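Local structure of propionate kinase (3KHY) at residues A[75-87]-A[124-138]. The protein probably catalyses the reversible, magnesium-dependent transfer of a phosphate group from ATP to acetate or propionate, yielding the acyl phosphate and ADP. Sequence-based numbering, arbitrary orientation.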
loop_
_atom_site.group_PDB
_atom_site.type_symbol
_atom_site.label_atom_id
_atom_site.label_comp_id
_atom_site.label_asym_id
_atom_site.label_seq_id
_atom_site.Cartn_x
_atom_site.Cartn_y
_atom_site.Cartn_z
ATOM N N HIS A 75 1.010 -33.262 34.476
ATOM C CA HIS A 75 0.213 -32.668 33.412
ATOM C C HIS A 75 0.021 -33.655 32.277
ATOM O O HIS A 75 -1.039 -33.697 31.656
ATOM C CB HIS A 75 0.901 -31.424 32.858
ATOM C CG HIS A 75 1.007 -30.302 33.840
ATOM N ND1 HIS A 75 -0.095 -29.639 34.334
ATOM C CD2 HIS A 75 2.086 -29.716 34.410
ATOM C CE1 HIS A 75 0.299 -28.698 35.172
ATOM N NE2 HIS A 75 1.618 -28.724 35.237
ATOM N N LEU A 76 1.056 -34.446 32.011
ATOM C CA LEU A 76 1.095 -35.264 30.807
ATOM C C LEU A 76 -0.164 -36.119 30.656
ATOM O O LEU A 76 -0.751 -36.181 29.575
ATOM C CB LEU A 76 2.361 -36.127 30.778
ATOM C CG LEU A 76 2.682 -36.814 29.446
ATOM C CD1 LEU A 76 4.152 -37.202 29.353
ATOM C CD2 LEU A 76 1.792 -38.026 29.229
ATOM N N GLU A 77 -0.576 -36.762 31.741
ATOM C CA GLU A 77 -1.740 -37.643 31.725
ATOM C C GLU A 77 -3.021 -36.928 31.311
ATOM O O GLU A 77 -3.973 -37.561 30.853
ATOM C CB GLU A 77 -1.947 -38.262 33.107
ATOM C CG GLU A 77 -0.792 -39.106 33.599
ATOM C CD GLU A 77 -0.938 -39.471 35.062
ATOM O OE1 GLU A 77 -1.179 -38.554 35.878
ATOM O OE2 GLU A 77 -0.813 -40.671 35.396
ATOM N N LYS A 78 -3.049 -35.611 31.486
ATOM C CA LYS A 78 -4.254 -34.843 31.203
ATOM C C LYS A 78 -4.287 -34.299 29.775
ATOM O O LYS A 78 -5.316 -33.801 29.317
ATOM C CB LYS A 78 -4.407 -33.695 32.207
ATOM C CG LYS A 78 -4.638 -34.153 33.639
ATOM C CD LYS A 78 -4.856 -32.970 34.571
ATOM C CE LYS A 78 -5.036 -33.435 36.012
ATOM N NZ LYS A 78 -5.303 -32.307 36.945
ATOM N N ILE A 79 -3.165 -34.400 29.073
ATOM C CA ILE A 79 -3.064 -33.822 27.737
ATOM C C ILE A 79 -3.722 -34.717 26.698
ATOM O O ILE A 79 -3.419 -35.903 26.619
ATOM C CB ILE A 79 -1.602 -33.548 27.346
ATOM C CG1 ILE A 79 -1.015 -32.470 28.255
ATOM C CG2 ILE A 79 -1.511 -33.116 25.885
ATOM C CD1 ILE A 79 0.469 -32.272 28.090
ATOM N N VAL A 80 -4.619 -34.142 25.899
ATOM C CA VAL A 80 -5.373 -34.919 24.915
ATOM C C VAL A 80 -4.931 -34.650 23.479
ATOM O O VAL A 80 -5.222 -35.434 22.582
ATOM C CB VAL A 80 -6.891 -34.675 25.046
ATOM C CG1 VAL A 80 -7.223 -33.232 24.757
ATOM C CG2 VAL A 80 -7.664 -35.594 24.118
ATOM N N ALA A 81 -4.234 -33.542 23.255
ATOM C CA ALA A 81 -3.737 -33.234 21.916
ATOM C C ALA A 81 -2.695 -32.124 21.934
ATOM O O ALA A 81 -2.511 -31.448 22.950
ATOM C CB ALA A 81 -4.887 -32.870 20.988
ATOM N N ILE A 82 -2.016 -31.953 20.802
ATOM C CA ILE A 82 -1.025 -30.894 20.628
ATOM C C ILE A 82 -1.417 -29.980 19.465
ATOM O O ILE A 82 -1.674 -30.450 18.353
ATOM C CB ILE A 82 0.369 -31.481 20.347
ATOM C CG1 ILE A 82 0.778 -32.440 21.468
ATOM C CG2 ILE A 82 1.404 -30.377 20.183
ATOM C CD1 ILE A 82 2.035 -33.215 21.160
ATOM N N GLY A 83 -1.473 -28.675 19.723
ATOM C CA GLY A 83 -1.766 -27.708 18.677
ATOM C C GLY A 83 -0.536 -26.904 18.308
ATOM O O GLY A 83 0.131 -26.356 19.184
ATOM N N HIS A 84 -0.231 -26.848 17.013
ATOM C CA HIS A 84 0.951 -26.159 16.511
ATOM C C HIS A 84 0.558 -24.914 15.754
ATOM O O HIS A 84 -0.278 -24.970 14.849
ATOM C CB HIS A 84 1.725 -27.051 15.537
ATOM C CG HIS A 84 2.256 -28.309 16.152
ATOM N ND1 HIS A 84 3.543 -28.417 16.628
ATOM C CD2 HIS A 84 1.675 -29.515 16.360
ATOM C CE1 HIS A 84 3.735 -29.634 17.104
ATOM N NE2 HIS A 84 2.615 -30.319 16.960
ATOM N N ARG A 85 1.167 -23.790 16.110
ATOM C CA ARG A 85 1.080 -22.604 15.277
ATOM C C ARG A 85 1.880 -22.865 14.014
ATOM O O ARG A 85 2.991 -23.398 14.076
ATOM C CB ARG A 85 1.662 -21.393 16.010
ATOM C CG ARG A 85 1.455 -20.070 15.278
ATOM C CD ARG A 85 1.940 -18.901 16.144
ATOM N NE ARG A 85 1.379 -17.634 15.692
ATOM C CZ ARG A 85 0.500 -16.921 16.391
ATOM N NH1 ARG A 85 0.099 -17.339 17.586
ATOM N NH2 ARG A 85 0.034 -15.779 15.904
ATOM N N VAL A 86 1.300 -22.520 12.867
ATOM C CA VAL A 86 2.019 -22.519 11.610
ATOM C C VAL A 86 1.804 -21.158 10.964
ATOM O O VAL A 86 0.669 -20.751 10.739
ATOM C CB VAL A 86 1.533 -23.644 10.679
ATOM C CG1 VAL A 86 2.180 -23.521 9.307
ATOM C CG2 VAL A 86 1.846 -25.007 11.301
ATOM N N VAL A 87 2.889 -20.449 10.672
ATOM C CA VAL A 87 2.776 -19.071 10.202
ATOM C C VAL A 87 2.169 -18.939 8.806
ATOM O O VAL A 87 1.433 -17.989 8.543
ATOM C CB VAL A 87 4.131 -18.313 10.305
ATOM C CG1 VAL A 87 4.626 -18.308 11.757
ATOM C CG2 VAL A 87 5.176 -18.945 9.403
ATOM N N GLY A 124 9.290 -29.467 14.497
ATOM C CA GLY A 124 8.659 -29.506 15.801
ATOM C C GLY A 124 7.582 -30.571 15.844
ATOM O O GLY A 124 7.450 -31.309 16.819
ATOM N N ILE A 125 6.809 -30.647 14.770
ATOM C CA ILE A 125 5.764 -31.652 14.646
ATOM C C ILE A 125 6.363 -33.056 14.704
ATOM O O ILE A 125 5.819 -33.946 15.361
ATOM C CB ILE A 125 4.962 -31.446 13.333
ATOM C CG1 ILE A 125 4.124 -30.166 13.433
ATOM C CG2 ILE A 125 4.078 -32.647 13.037
ATOM C CD1 ILE A 125 3.414 -29.795 12.153
ATOM N N ARG A 126 7.494 -33.246 14.029
ATOM C CA ARG A 126 8.166 -34.545 14.018
ATOM C C ARG A 126 8.719 -34.924 15.392
ATOM O O ARG A 126 8.588 -36.067 15.824
ATOM C CB ARG A 126 9.257 -34.584 12.946
ATOM C CG ARG A 126 8.684 -34.719 11.529
ATOM C CD ARG A 126 9.685 -34.301 10.471
ATOM N NE ARG A 126 9.133 -34.413 9.122
ATOM C CZ ARG A 126 9.764 -34.007 8.024
ATOM N NH1 ARG A 126 10.969 -33.459 8.120
ATOM N NH2 ARG A 126 9.191 -34.142 6.833
ATOM N N PHE A 127 9.326 -33.962 16.080
ATOM C CA PHE A 127 9.749 -34.190 17.457
ATOM C C PHE A 127 8.565 -34.675 18.282
ATOM O O PHE A 127 8.687 -35.610 19.072
ATOM C CB PHE A 127 10.338 -32.919 18.081
ATOM C CG PHE A 127 11.774 -32.666 17.709
ATOM C CD1 PHE A 127 12.753 -33.603 17.993
ATOM C CD2 PHE A 127 12.149 -31.483 17.095
ATOM C CE1 PHE A 127 14.076 -33.371 17.654
ATOM C CE2 PHE A 127 13.468 -31.245 16.757
ATOM C CZ PHE A 127 14.432 -32.189 17.036
ATOM N N CYS A 128 7.413 -34.047 18.085
ATOM C CA CYS A 128 6.223 -34.401 18.849
ATOM C C CYS A 128 5.700 -35.786 18.500
ATOM O O CYS A 128 5.166 -36.481 19.361
ATOM C CB CYS A 128 5.122 -33.351 18.674
ATOM S SG CYS A 128 5.419 -31.841 19.626
ATOM N N GLN A 129 5.846 -36.183 17.238
ATOM C CA GLN A 129 5.463 -37.529 16.826
ATOM C C GLN A 129 6.314 -38.575 17.542
ATOM O O GLN A 129 5.828 -39.648 17.894
ATOM C CB GLN A 129 5.581 -37.695 15.310
ATOM C CG GLN A 129 4.559 -36.883 14.517
ATOM C CD GLN A 129 4.635 -37.140 13.024
ATOM O OE1 GLN A 129 5.713 -37.387 12.474
ATOM N NE2 GLN A 129 3.488 -37.077 12.358
ATOM N N GLN A 130 7.586 -38.254 17.753
ATOM C CA GLN A 130 8.507 -39.161 18.432
ATOM C C GLN A 130 8.246 -39.216 19.931
ATOM O O GLN A 130 8.215 -40.287 20.535
ATOM C CB GLN A 130 9.949 -38.708 18.216
ATOM C CG GLN A 130 10.436 -38.767 16.787
ATOM C CD GLN A 130 11.915 -38.455 16.680
ATOM O OE1 GLN A 130 12.422 -37.551 17.348
ATOM N NE2 GLN A 130 12.619 -39.209 15.842
ATOM N N ILE A 131 8.065 -38.041 20.520
ATOM C CA ILE A 131 8.048 -37.879 21.966
ATOM C C ILE A 131 6.660 -38.046 22.584
ATOM O O ILE A 131 6.526 -38.558 23.693
ATOM C CB ILE A 131 8.651 -36.517 22.350
ATOM C CG1 ILE A 131 10.102 -36.453 21.868
ATOM C CG2 ILE A 131 8.552 -36.277 23.845
ATOM C CD1 ILE A 131 10.796 -35.161 22.181
ATOM N N PHE A 132 5.628 -37.621 21.864
ATOM C CA PHE A 132 4.256 -37.803 22.329
ATOM C C PHE A 132 3.443 -38.570 21.287
ATOM O O PHE A 132 2.470 -38.048 20.744
ATOM C CB PHE A 132 3.597 -36.449 22.620
ATOM C CG PHE A 132 4.427 -35.529 23.481
ATOM C CD1 PHE A 132 4.542 -35.741 24.848
ATOM C CD2 PHE A 132 5.075 -34.435 22.926
ATOM C CE1 PHE A 132 5.297 -34.882 25.640
ATOM C CE2 PHE A 132 5.832 -33.575 23.712
ATOM C CZ PHE A 132 5.941 -33.800 25.073
ATOM N N PRO A 133 3.842 -39.824 21.012
ATOM C CA PRO A 133 3.303 -40.636 19.913
ATOM C C PRO A 133 1.803 -40.905 20.005
ATOM O O PRO A 133 1.164 -41.148 18.978
ATOM C CB PRO A 133 4.072 -41.956 20.049
ATOM C CG PRO A 133 4.510 -41.990 21.473
ATOM C CD PRO A 133 4.837 -40.569 21.799
ATOM N N GLU A 134 1.254 -40.867 21.213
ATOM C CA GLU A 134 -0.148 -41.204 21.423
ATOM C C GLU A 134 -1.093 -40.053 21.076
ATOM O O GLU A 134 -2.284 -40.265 20.856
ATOM C CB GLU A 134 -0.379 -41.648 22.872
ATOM C CG GLU A 134 0.355 -42.927 23.270
ATOM C CD GLU A 134 0.134 -43.306 24.729
ATOM O OE1 GLU A 134 -0.439 -42.488 25.481
ATOM O OE2 GLU A 134 0.535 -44.423 25.126
ATOM N N LEU A 135 -0.562 -38.838 21.015
ATOM C CA LEU A 135 -1.414 -37.660 20.898
ATOM C C LEU A 135 -1.718 -37.240 19.458
ATOM O O LEU A 135 -0.822 -37.181 18.618
ATOM C CB LEU A 135 -0.802 -36.496 21.669
ATOM C CG LEU A 135 -0.740 -36.708 23.180
ATOM C CD1 LEU A 135 -0.071 -35.527 23.848
ATOM C CD2 LEU A 135 -2.133 -36.941 23.751
ATOM N N PRO A 136 -2.996 -36.950 19.177
ATOM C CA PRO A 136 -3.352 -36.335 17.897
ATOM C C PRO A 136 -2.732 -34.940 17.850
ATOM O O PRO A 136 -2.528 -34.324 18.901
ATOM C CB PRO A 136 -4.880 -36.222 17.968
ATOM C CG PRO A 136 -5.301 -37.021 19.159
ATOM C CD PRO A 136 -4.146 -37.037 20.089
ATOM N N GLN A 137 -2.422 -34.455 16.652
ATOM C CA GLN A 137 -1.820 -33.140 16.492
ATOM C C GLN A 137 -2.599 -32.317 15.472
ATOM O O GLN A 137 -3.128 -32.852 14.494
ATOM C CB GLN A 137 -0.352 -33.265 16.085
ATOM C CG GLN A 137 0.446 -34.199 16.980
ATOM C CD GLN A 137 1.939 -34.089 16.761
ATOM O OE1 GLN A 137 2.607 -35.077 16.469
ATOM N NE2 GLN A 137 2.472 -32.889 16.905
ATOM N N VAL A 138 -2.672 -31.014 15.715
ATOM C CA VAL A 138 -3.415 -30.100 14.853
ATOM C C VAL A 138 -2.544 -28.899 14.480
ATOM O O VAL A 138 -1.783 -28.397 15.310
ATOM C CB VAL A 138 -4.705 -29.610 15.550
ATOM C CG1 VAL A 138 -5.287 -28.384 14.839
ATOM C CG2 VAL A 138 -5.734 -30.734 15.619
#
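His84 meets three side chains of 124-138, each from a different direction. Its CG stands anti to the carbonyl carbon (chi1 -62°), which sends the ring toward the helix. Ile125 lays CG1 over one ring face, 3.6 Å from the His84 ring centroid and 5° off its normal, a CH-pi contact. At the ring edge, Cys128 SG lies 3.8 Å from His84 CE1. Gln137, extended beyond CG, brings NE2 to 2.6 Å from His84 NE2; the bond is weak by its 118° angle and doubtful as modelled, being too short for two nitrogens, perhaps because the amide N and O are exchanged.

Ile82, on the same sheet face, points CD1 at Phe132 CD2 (3.7 Å), the side chains crossing at about a right angle, while its CG1 meets Leu135 CD1. That methyl also presses on Ile79 CG2, at a tight 3.5 Å. Three backbone hydrogen bonds join the adjacent parallel strands 79-86 and 137-141; helix 118-131, in the connection between them, covers the Ile82-His84 face, a beta-alpha-beta crossover in this actin-like ATPase clan. Arg85, probably substrate-binding, is salt-bridged to Asp142 and Glu372.

Beside that probable active site, the chemistry thus buries a polar His84-Gln137 pair between helix and sheet, its ring held by Ile125 and Cys128.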